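Local coordinates for protein mandelate racemase/muconate lactonizing enzyme (PDB 4J3Z) that probably abstracts a proton next to a substrate carboxylate, as related enzymes of the mandelate racemase/muconate lactonizing family of the enolase superfamily do, at residues E49-T52 against H53-H56; A155-A159 against E160-A164; T339-H342 against E343-T347. All coordinates share one frame; numbering follows the deposited sequence.

Interaction 1: residues E49-T52 against H53-H56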
# COMPACT_ATOMS: atom_id res chain seq x y z
N GLU D 49 29.87 -31.98 -17.39
CA GLU D 49 31.27 -32.24 -17.03
C GLU D 49 31.63 -31.38 -15.82
O GLU D 49 32.21 -31.88 -14.85
CB GLU D 49 32.21 -31.93 -18.20
CG GLU D 49 33.65 -32.40 -18.00
CD GLU D 49 34.69 -31.50 -18.65
OE1 GLU D 49 34.36 -30.38 -19.07
OE2 GLU D 49 35.87 -31.93 -18.75
N ALA D 50 31.28 -30.10 -15.90
CA ALA D 50 31.55 -29.16 -14.83
C ALA D 50 30.60 -29.41 -13.66
O ALA D 50 30.98 -29.22 -12.50
CB ALA D 50 31.43 -27.72 -15.33
N MET D 51 29.38 -29.85 -13.96
CA MET D 51 28.45 -30.22 -12.89
C MET D 51 28.98 -31.37 -12.04
O MET D 51 28.81 -31.34 -10.81
CB MET D 51 27.03 -30.52 -13.40
CG MET D 51 26.13 -29.31 -13.60
SD MET D 51 25.96 -28.16 -12.21
CE MET D 51 25.33 -29.20 -10.89
N THR D 52 29.64 -32.36 -12.66
CA THR D 52 30.15 -33.49 -11.87
C THR D 52 31.13 -33.03 -10.79
O THR D 52 31.18 -33.62 -9.71
CB THR D 52 30.79 -34.66 -12.69
OG1 THR D 52 32.07 -34.29 -13.20
CG2 THR D 52 29.90 -35.19 -13.79
N HIS D 53 31.90 -31.99 -11.08
CA HIS D 53 32.84 -31.43 -10.11
C HIS D 53 32.13 -30.57 -9.07
O HIS D 53 32.55 -30.53 -7.92
CB HIS D 53 33.95 -30.66 -10.80
CG HIS D 53 34.76 -31.49 -11.74
ND1 HIS D 53 34.62 -31.43 -13.12
CD2 HIS D 53 35.74 -32.40 -11.51
CE1 HIS D 53 35.47 -32.27 -13.68
NE2 HIS D 53 36.15 -32.88 -12.73
N VAL D 54 31.04 -29.91 -9.46
CA VAL D 54 30.17 -29.22 -8.50
C VAL D 54 29.47 -30.21 -7.54
O VAL D 54 29.48 -30.01 -6.32
CB VAL D 54 29.13 -28.33 -9.20
CG1 VAL D 54 27.96 -28.02 -8.27
CG2 VAL D 54 29.77 -27.04 -9.71
N ILE D 55 28.88 -31.27 -8.11
CA ILE D 55 28.12 -32.26 -7.32
C ILE D 55 29.04 -33.03 -6.39
O ILE D 55 28.70 -33.24 -5.23
CB ILE D 55 27.31 -33.24 -8.21
CG1 ILE D 55 26.30 -32.50 -9.09
CG2 ILE D 55 26.56 -34.25 -7.36
CD1 ILE D 55 25.97 -33.18 -10.41
N HIS D 56 30.20 -33.44 -6.89
CA HIS D 56 31.21 -34.05 -6.02
C HIS D 56 31.72 -33.08 -4.94
O HIS D 56 32.04 -33.51 -3.84
CB HIS D 56 32.39 -34.59 -6.83
CG HIS D 56 32.29 -36.05 -7.14
ND1 HIS D 56 32.03 -36.53 -8.41
CD2 HIS D 56 32.38 -37.14 -6.34
CE1 HIS D 56 31.99 -37.85 -8.38
NE2 HIS D 56 32.20 -38.25 -7.14
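Met51 O takes Ile55 N at 2.7 Å in a nearly linear bond (166° at the hydrogen), and with Val54 N on Ala50 O and His56 N on Thr52 O it carries the helical ladder without a break from 49-52 into 53-56. The Met51 chain bends at both its CB-CG and CG-SD bonds, which turns its methyl forward along the helix. CE then rests 3.9 Å from Val54 CG1 and equally near Ile55 CG1, the Met51 chain crossing that of Ile55 at about a right angle. This apolar flank faces Ala94 and Leu98 of helix 89-109, and Ile55 also reaches Val41. On the polar flank, Thr52 OG1 lies between its own backbone N and carbonyl carbon (chi1 74°) and donates back to Glu49 O at 2.9 Å. The same hydroxyl oxygen sits 3.8 Å above one face of the His53 imidazole, toward its rim. His53 also stacks on His53 of the second subunit, so an alanine here would probably cost the interface its stacked pair of rings and leave the Thr52 hydroxyl with no ring beneath it. Beyond the hydroxyl, Thr52 O serves two donors of one residue: His56 N, and more weakly His56 ND1 at 3.3 Å, the imidazole approaching edge-on. The chemistry thus divides the helix: Met51 and Ile55 pack inward on their own domain, while the subunit interface combines the His53 stack with apolar packing of Val54 on Val46 of the second subunit.

Interaction 2: residues A155-A159 against E160-A164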
# COMPACT_ATOMS: atom_id res chain seq x y z
N ALA D 155 -6.92 -35.46 -28.21
CA ALA D 155 -7.96 -36.51 -28.19
C ALA D 155 -7.41 -37.87 -27.75
O ALA D 155 -8.03 -38.56 -26.94
CB ALA D 155 -8.66 -36.62 -29.54
N ALA D 156 -6.24 -38.25 -28.27
CA ALA D 156 -5.59 -39.52 -27.90
C ALA D 156 -5.27 -39.60 -26.41
O ALA D 156 -5.45 -40.65 -25.78
CB ALA D 156 -4.33 -39.74 -28.73
N ARG D 157 -4.77 -38.55 -25.81
CA ARG D 157 -4.53 -38.52 -24.39
C ARG D 157 -5.77 -38.61 -23.50
O ARG D 157 -5.75 -39.27 -22.50
CB ARG D 157 -3.75 -37.30 -23.94
CG ARG D 157 -2.50 -37.01 -24.69
CD ARG D 157 -1.45 -38.08 -24.53
NE ARG D 157 -1.59 -39.14 -25.48
CZ ARG D 157 -1.16 -39.15 -26.72
NH1 ARG D 157 -1.40 -40.20 -27.38
NH2 ARG D 157 -0.54 -38.18 -27.29
N VAL D 158 -6.82 -37.89 -23.86
CA VAL D 158 -8.09 -38.05 -23.15
C VAL D 158 -8.59 -39.50 -23.21
O VAL D 158 -9.07 -40.02 -22.20
CB VAL D 158 -9.15 -37.05 -23.66
CG1 VAL D 158 -10.57 -37.50 -23.33
CG2 VAL D 158 -8.87 -35.67 -23.08
N ALA D 159 -8.47 -40.14 -24.37
CA ALA D 159 -8.83 -41.56 -24.53
C ALA D 159 -7.96 -42.53 -23.71
O ALA D 159 -8.36 -43.66 -23.44
CB ALA D 159 -8.84 -41.96 -26.01
N GLU D 160 -6.77 -42.09 -23.33
CA GLU D 160 -5.92 -42.86 -22.41
C GLU D 160 -6.22 -42.55 -20.95
O GLU D 160 -5.62 -43.15 -20.06
CB GLU D 160 -4.44 -42.59 -22.67
CG GLU D 160 -3.88 -43.20 -23.94
CD GLU D 160 -2.59 -42.52 -24.34
OE1 GLU D 160 -2.16 -41.58 -23.61
OE2 GLU D 160 -2.01 -42.90 -25.39
N GLY D 161 -7.12 -41.59 -20.71
CA GLY D 161 -7.55 -41.23 -19.36
C GLY D 161 -7.08 -39.88 -18.83
O GLY D 161 -7.52 -39.44 -17.76
N TYR D 162 -6.19 -39.22 -19.56
CA TYR D 162 -5.63 -37.95 -19.12
C TYR D 162 -6.72 -36.90 -18.99
O TYR D 162 -7.64 -36.84 -19.82
CB TYR D 162 -4.55 -37.46 -20.09
CG TYR D 162 -3.16 -38.05 -19.87
CD1 TYR D 162 -2.39 -37.68 -18.76
CD2 TYR D 162 -2.60 -38.95 -20.79
CE1 TYR D 162 -1.12 -38.20 -18.57
CE2 TYR D 162 -1.33 -39.48 -20.60
CZ TYR D 162 -0.59 -39.10 -19.49
OH TYR D 162 0.68 -39.61 -19.28
N THR D 163 -6.63 -36.08 -17.94
CA THR D 163 -7.62 -35.03 -17.68
C THR D 163 -6.99 -33.63 -17.72
O THR D 163 -7.56 -32.67 -17.20
CB THR D 163 -8.38 -35.23 -16.34
OG1 THR D 163 -7.48 -35.08 -15.24
CG2 THR D 163 -9.05 -36.61 -16.27
N ALA D 164 -5.81 -33.53 -18.34
CA ALA D 164 -5.17 -32.25 -18.64
C ALA D 164 -4.06 -32.46 -19.66
O ALA D 164 -3.40 -33.50 -19.64
CB ALA D 164 -4.62 -31.59 -17.37
O HOH W 1 -10.38 -38.94 -19.78
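Arg157 and Tyr162 meet in a Schellman motif that ends helix 147-159 within a beta-alpha-beta crossover of the barrel domain, from strand 125-131 to the parallel strand 164-167. On the tight side, Tyr162 N reaches back to Arg157 O at 3.0 Å, while Gly161 N bonds to Val158 O at 2.9 Å from well above the carbonyl plane. Gly161 makes the turn with a positive phi of 109°, at which a CB would be jammed against the carbonyl O of Glu160. The buried Tyr162 ring runs alongside Arg157, its CD2 3.7 Å from Arg157 CB and its edge turned to Arg157 O; Thr130 and Val352 pack on it too. The solvent side is looser. Here Glu160 stretches out beyond CG to lie beside the guanidinium, their planes 29° apart. Arg157 NE donates to OE1 of Glu160 at 3.1 Å, approaching from above the carboxylate plane, and NH1 makes a weak second bond to OE2 of the same carboxylate. Glu135 takes a further share of the Arg157 charge through NH1. A water bridges the turn, donating to Val158 O at 3.0 Å and, weakly, to Tyr162 O at 3.5 Å.

Interaction 3: residues T339-H342 against E343-T347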
# COMPACT_ATOMS: atom_id res chain seq x y z
N THR D 339 7.86 -42.06 -21.44
CA THR D 339 8.60 -42.72 -22.50
C THR D 339 9.07 -44.12 -22.08
O THR D 339 9.13 -44.41 -20.89
CB THR D 339 9.86 -41.93 -22.90
OG1 THR D 339 10.87 -42.09 -21.88
CG2 THR D 339 9.53 -40.45 -23.09
N PRO D 340 9.39 -44.99 -23.07
CA PRO D 340 10.05 -46.28 -22.82
C PRO D 340 11.37 -46.17 -22.04
O PRO D 340 11.59 -46.93 -21.09
CB PRO D 340 10.32 -46.80 -24.24
CG PRO D 340 9.25 -46.19 -25.08
CD PRO D 340 8.99 -44.83 -24.49
N PHE D 341 12.25 -45.26 -22.45
CA PHE D 341 13.54 -45.12 -21.78
C PHE D 341 13.39 -44.84 -20.28
O PHE D 341 14.10 -45.43 -19.46
CB PHE D 341 14.39 -44.05 -22.44
CG PHE D 341 15.80 -43.99 -21.92
CD1 PHE D 341 16.65 -45.09 -22.02
CD2 PHE D 341 16.29 -42.83 -21.33
CE1 PHE D 341 17.95 -45.02 -21.56
CE2 PHE D 341 17.59 -42.76 -20.86
CZ PHE D 341 18.42 -43.86 -20.98
N HIS D 342 12.45 -43.95 -19.94
CA HIS D 342 12.03 -43.74 -18.56
C HIS D 342 11.74 -45.06 -17.82
O HIS D 342 12.18 -45.24 -16.69
CB HIS D 342 10.80 -42.82 -18.51
CG HIS D 342 11.12 -41.37 -18.65
ND1 HIS D 342 11.07 -40.71 -19.86
CD2 HIS D 342 11.49 -40.44 -17.73
CE1 HIS D 342 11.40 -39.44 -19.68
NE2 HIS D 342 11.65 -39.25 -18.40
N GLU D 343 10.99 -45.96 -18.46
CA GLU D 343 10.62 -47.24 -17.84
C GLU D 343 11.72 -48.32 -17.97
O GLU D 343 11.67 -49.35 -17.29
CB GLU D 343 9.29 -47.75 -18.43
CG GLU D 343 8.64 -48.92 -17.70
CD GLU D 343 8.11 -48.57 -16.32
OE1 GLU D 343 7.70 -47.40 -16.08
OE2 GLU D 343 8.09 -49.47 -15.46
N ALA D 344 12.70 -48.07 -18.83
CA ALA D 344 13.85 -48.97 -18.97
C ALA D 344 14.99 -48.60 -18.02
O ALA D 344 15.63 -49.49 -17.45
CB ALA D 344 14.35 -48.96 -20.42
N LEU D 345 15.25 -47.30 -17.87
CA LEU D 345 16.40 -46.83 -17.08
C LEU D 345 16.35 -47.29 -15.62
O LEU D 345 17.38 -47.63 -15.04
CB LEU D 345 16.59 -45.30 -17.18
CG LEU D 345 17.83 -44.68 -16.51
CD1 LEU D 345 19.13 -45.42 -16.84
CD2 LEU D 345 17.98 -43.20 -16.85
N VAL D 346 15.15 -47.30 -15.04
CA VAL D 346 14.95 -47.81 -13.69
C VAL D 346 13.96 -48.99 -13.70
O VAL D 346 13.24 -49.19 -14.68
CB VAL D 346 14.44 -46.71 -12.73
CG1 VAL D 346 15.54 -45.70 -12.41
CG2 VAL D 346 13.22 -46.00 -13.31
N THR D 347 13.94 -49.78 -12.62
CA THR D 347 12.79 -50.64 -12.35
C THR D 347 12.07 -50.12 -11.10
O THR D 347 12.70 -49.90 -10.06
CB THR D 347 13.15 -52.14 -12.22
OG1 THR D 347 13.81 -52.39 -10.97
CG2 THR D 347 14.04 -52.62 -13.39
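Phe341 O is gripped by two backbone donors: Leu345 N comes nearly head-on at 2.7 Å, and Ala344 N adds a weak bond at 3.1 Å. Pro340 O is likewise shared, weakly, by Glu343 N and Ala344 N, as expected where a short helix mixes 3-10 and alpha bonding. The first turn is closed by Thr339, the N-cap, whose OG1 accepts His342 N at 3.1 Å in a nearly straight bond (169°). His342 ND1 also bonds that hydroxyl, though the modelled separation is doubtfully short. At the other end of the imidazole, the bond from NE2 to Ala313 O limits how far the ring can turn. With CG anti to the backbone N (chi1 -172°), Phe341 brings its ring round to Leu345: CB of Leu345 lies over one face, and CD2 of Leu345 is 4.1 Å from CE2 at the ring's rim. Glu343 turns its carboxylate away from this apolar side to form a salt bridge with Arg349. Trp24 meets the rings of both Phe341 and His342, while Val12 of strand 4-12 packs on Phe341 and Leu345. The arrangement is thus an N-capped short helix at the seam between barrel and N-terminal domain, the two-domain architecture of the enolase superfamily.

How the interactions relate
The three contacts follow one another along the chain without touching. Interaction 1 belongs to the N-terminal domain and to the subunit interface, while interactions 2 and 3 lie in the barrel domain. The centres of interactions 1 and 2 are about 39 Å apart, on opposite sides of the chain's centre. Interaction 3 lies between, its centre about 25 Å from that of interaction 1 and about 21 Å from that of interaction 2; its nearest atoms come within about 8 Å of the latter. In this superfamily the active site sits at the C-terminal ends of the barrel strands. The turn of interaction 2 leads into the start of strand 164-167, which places it toward the other end of the barrel.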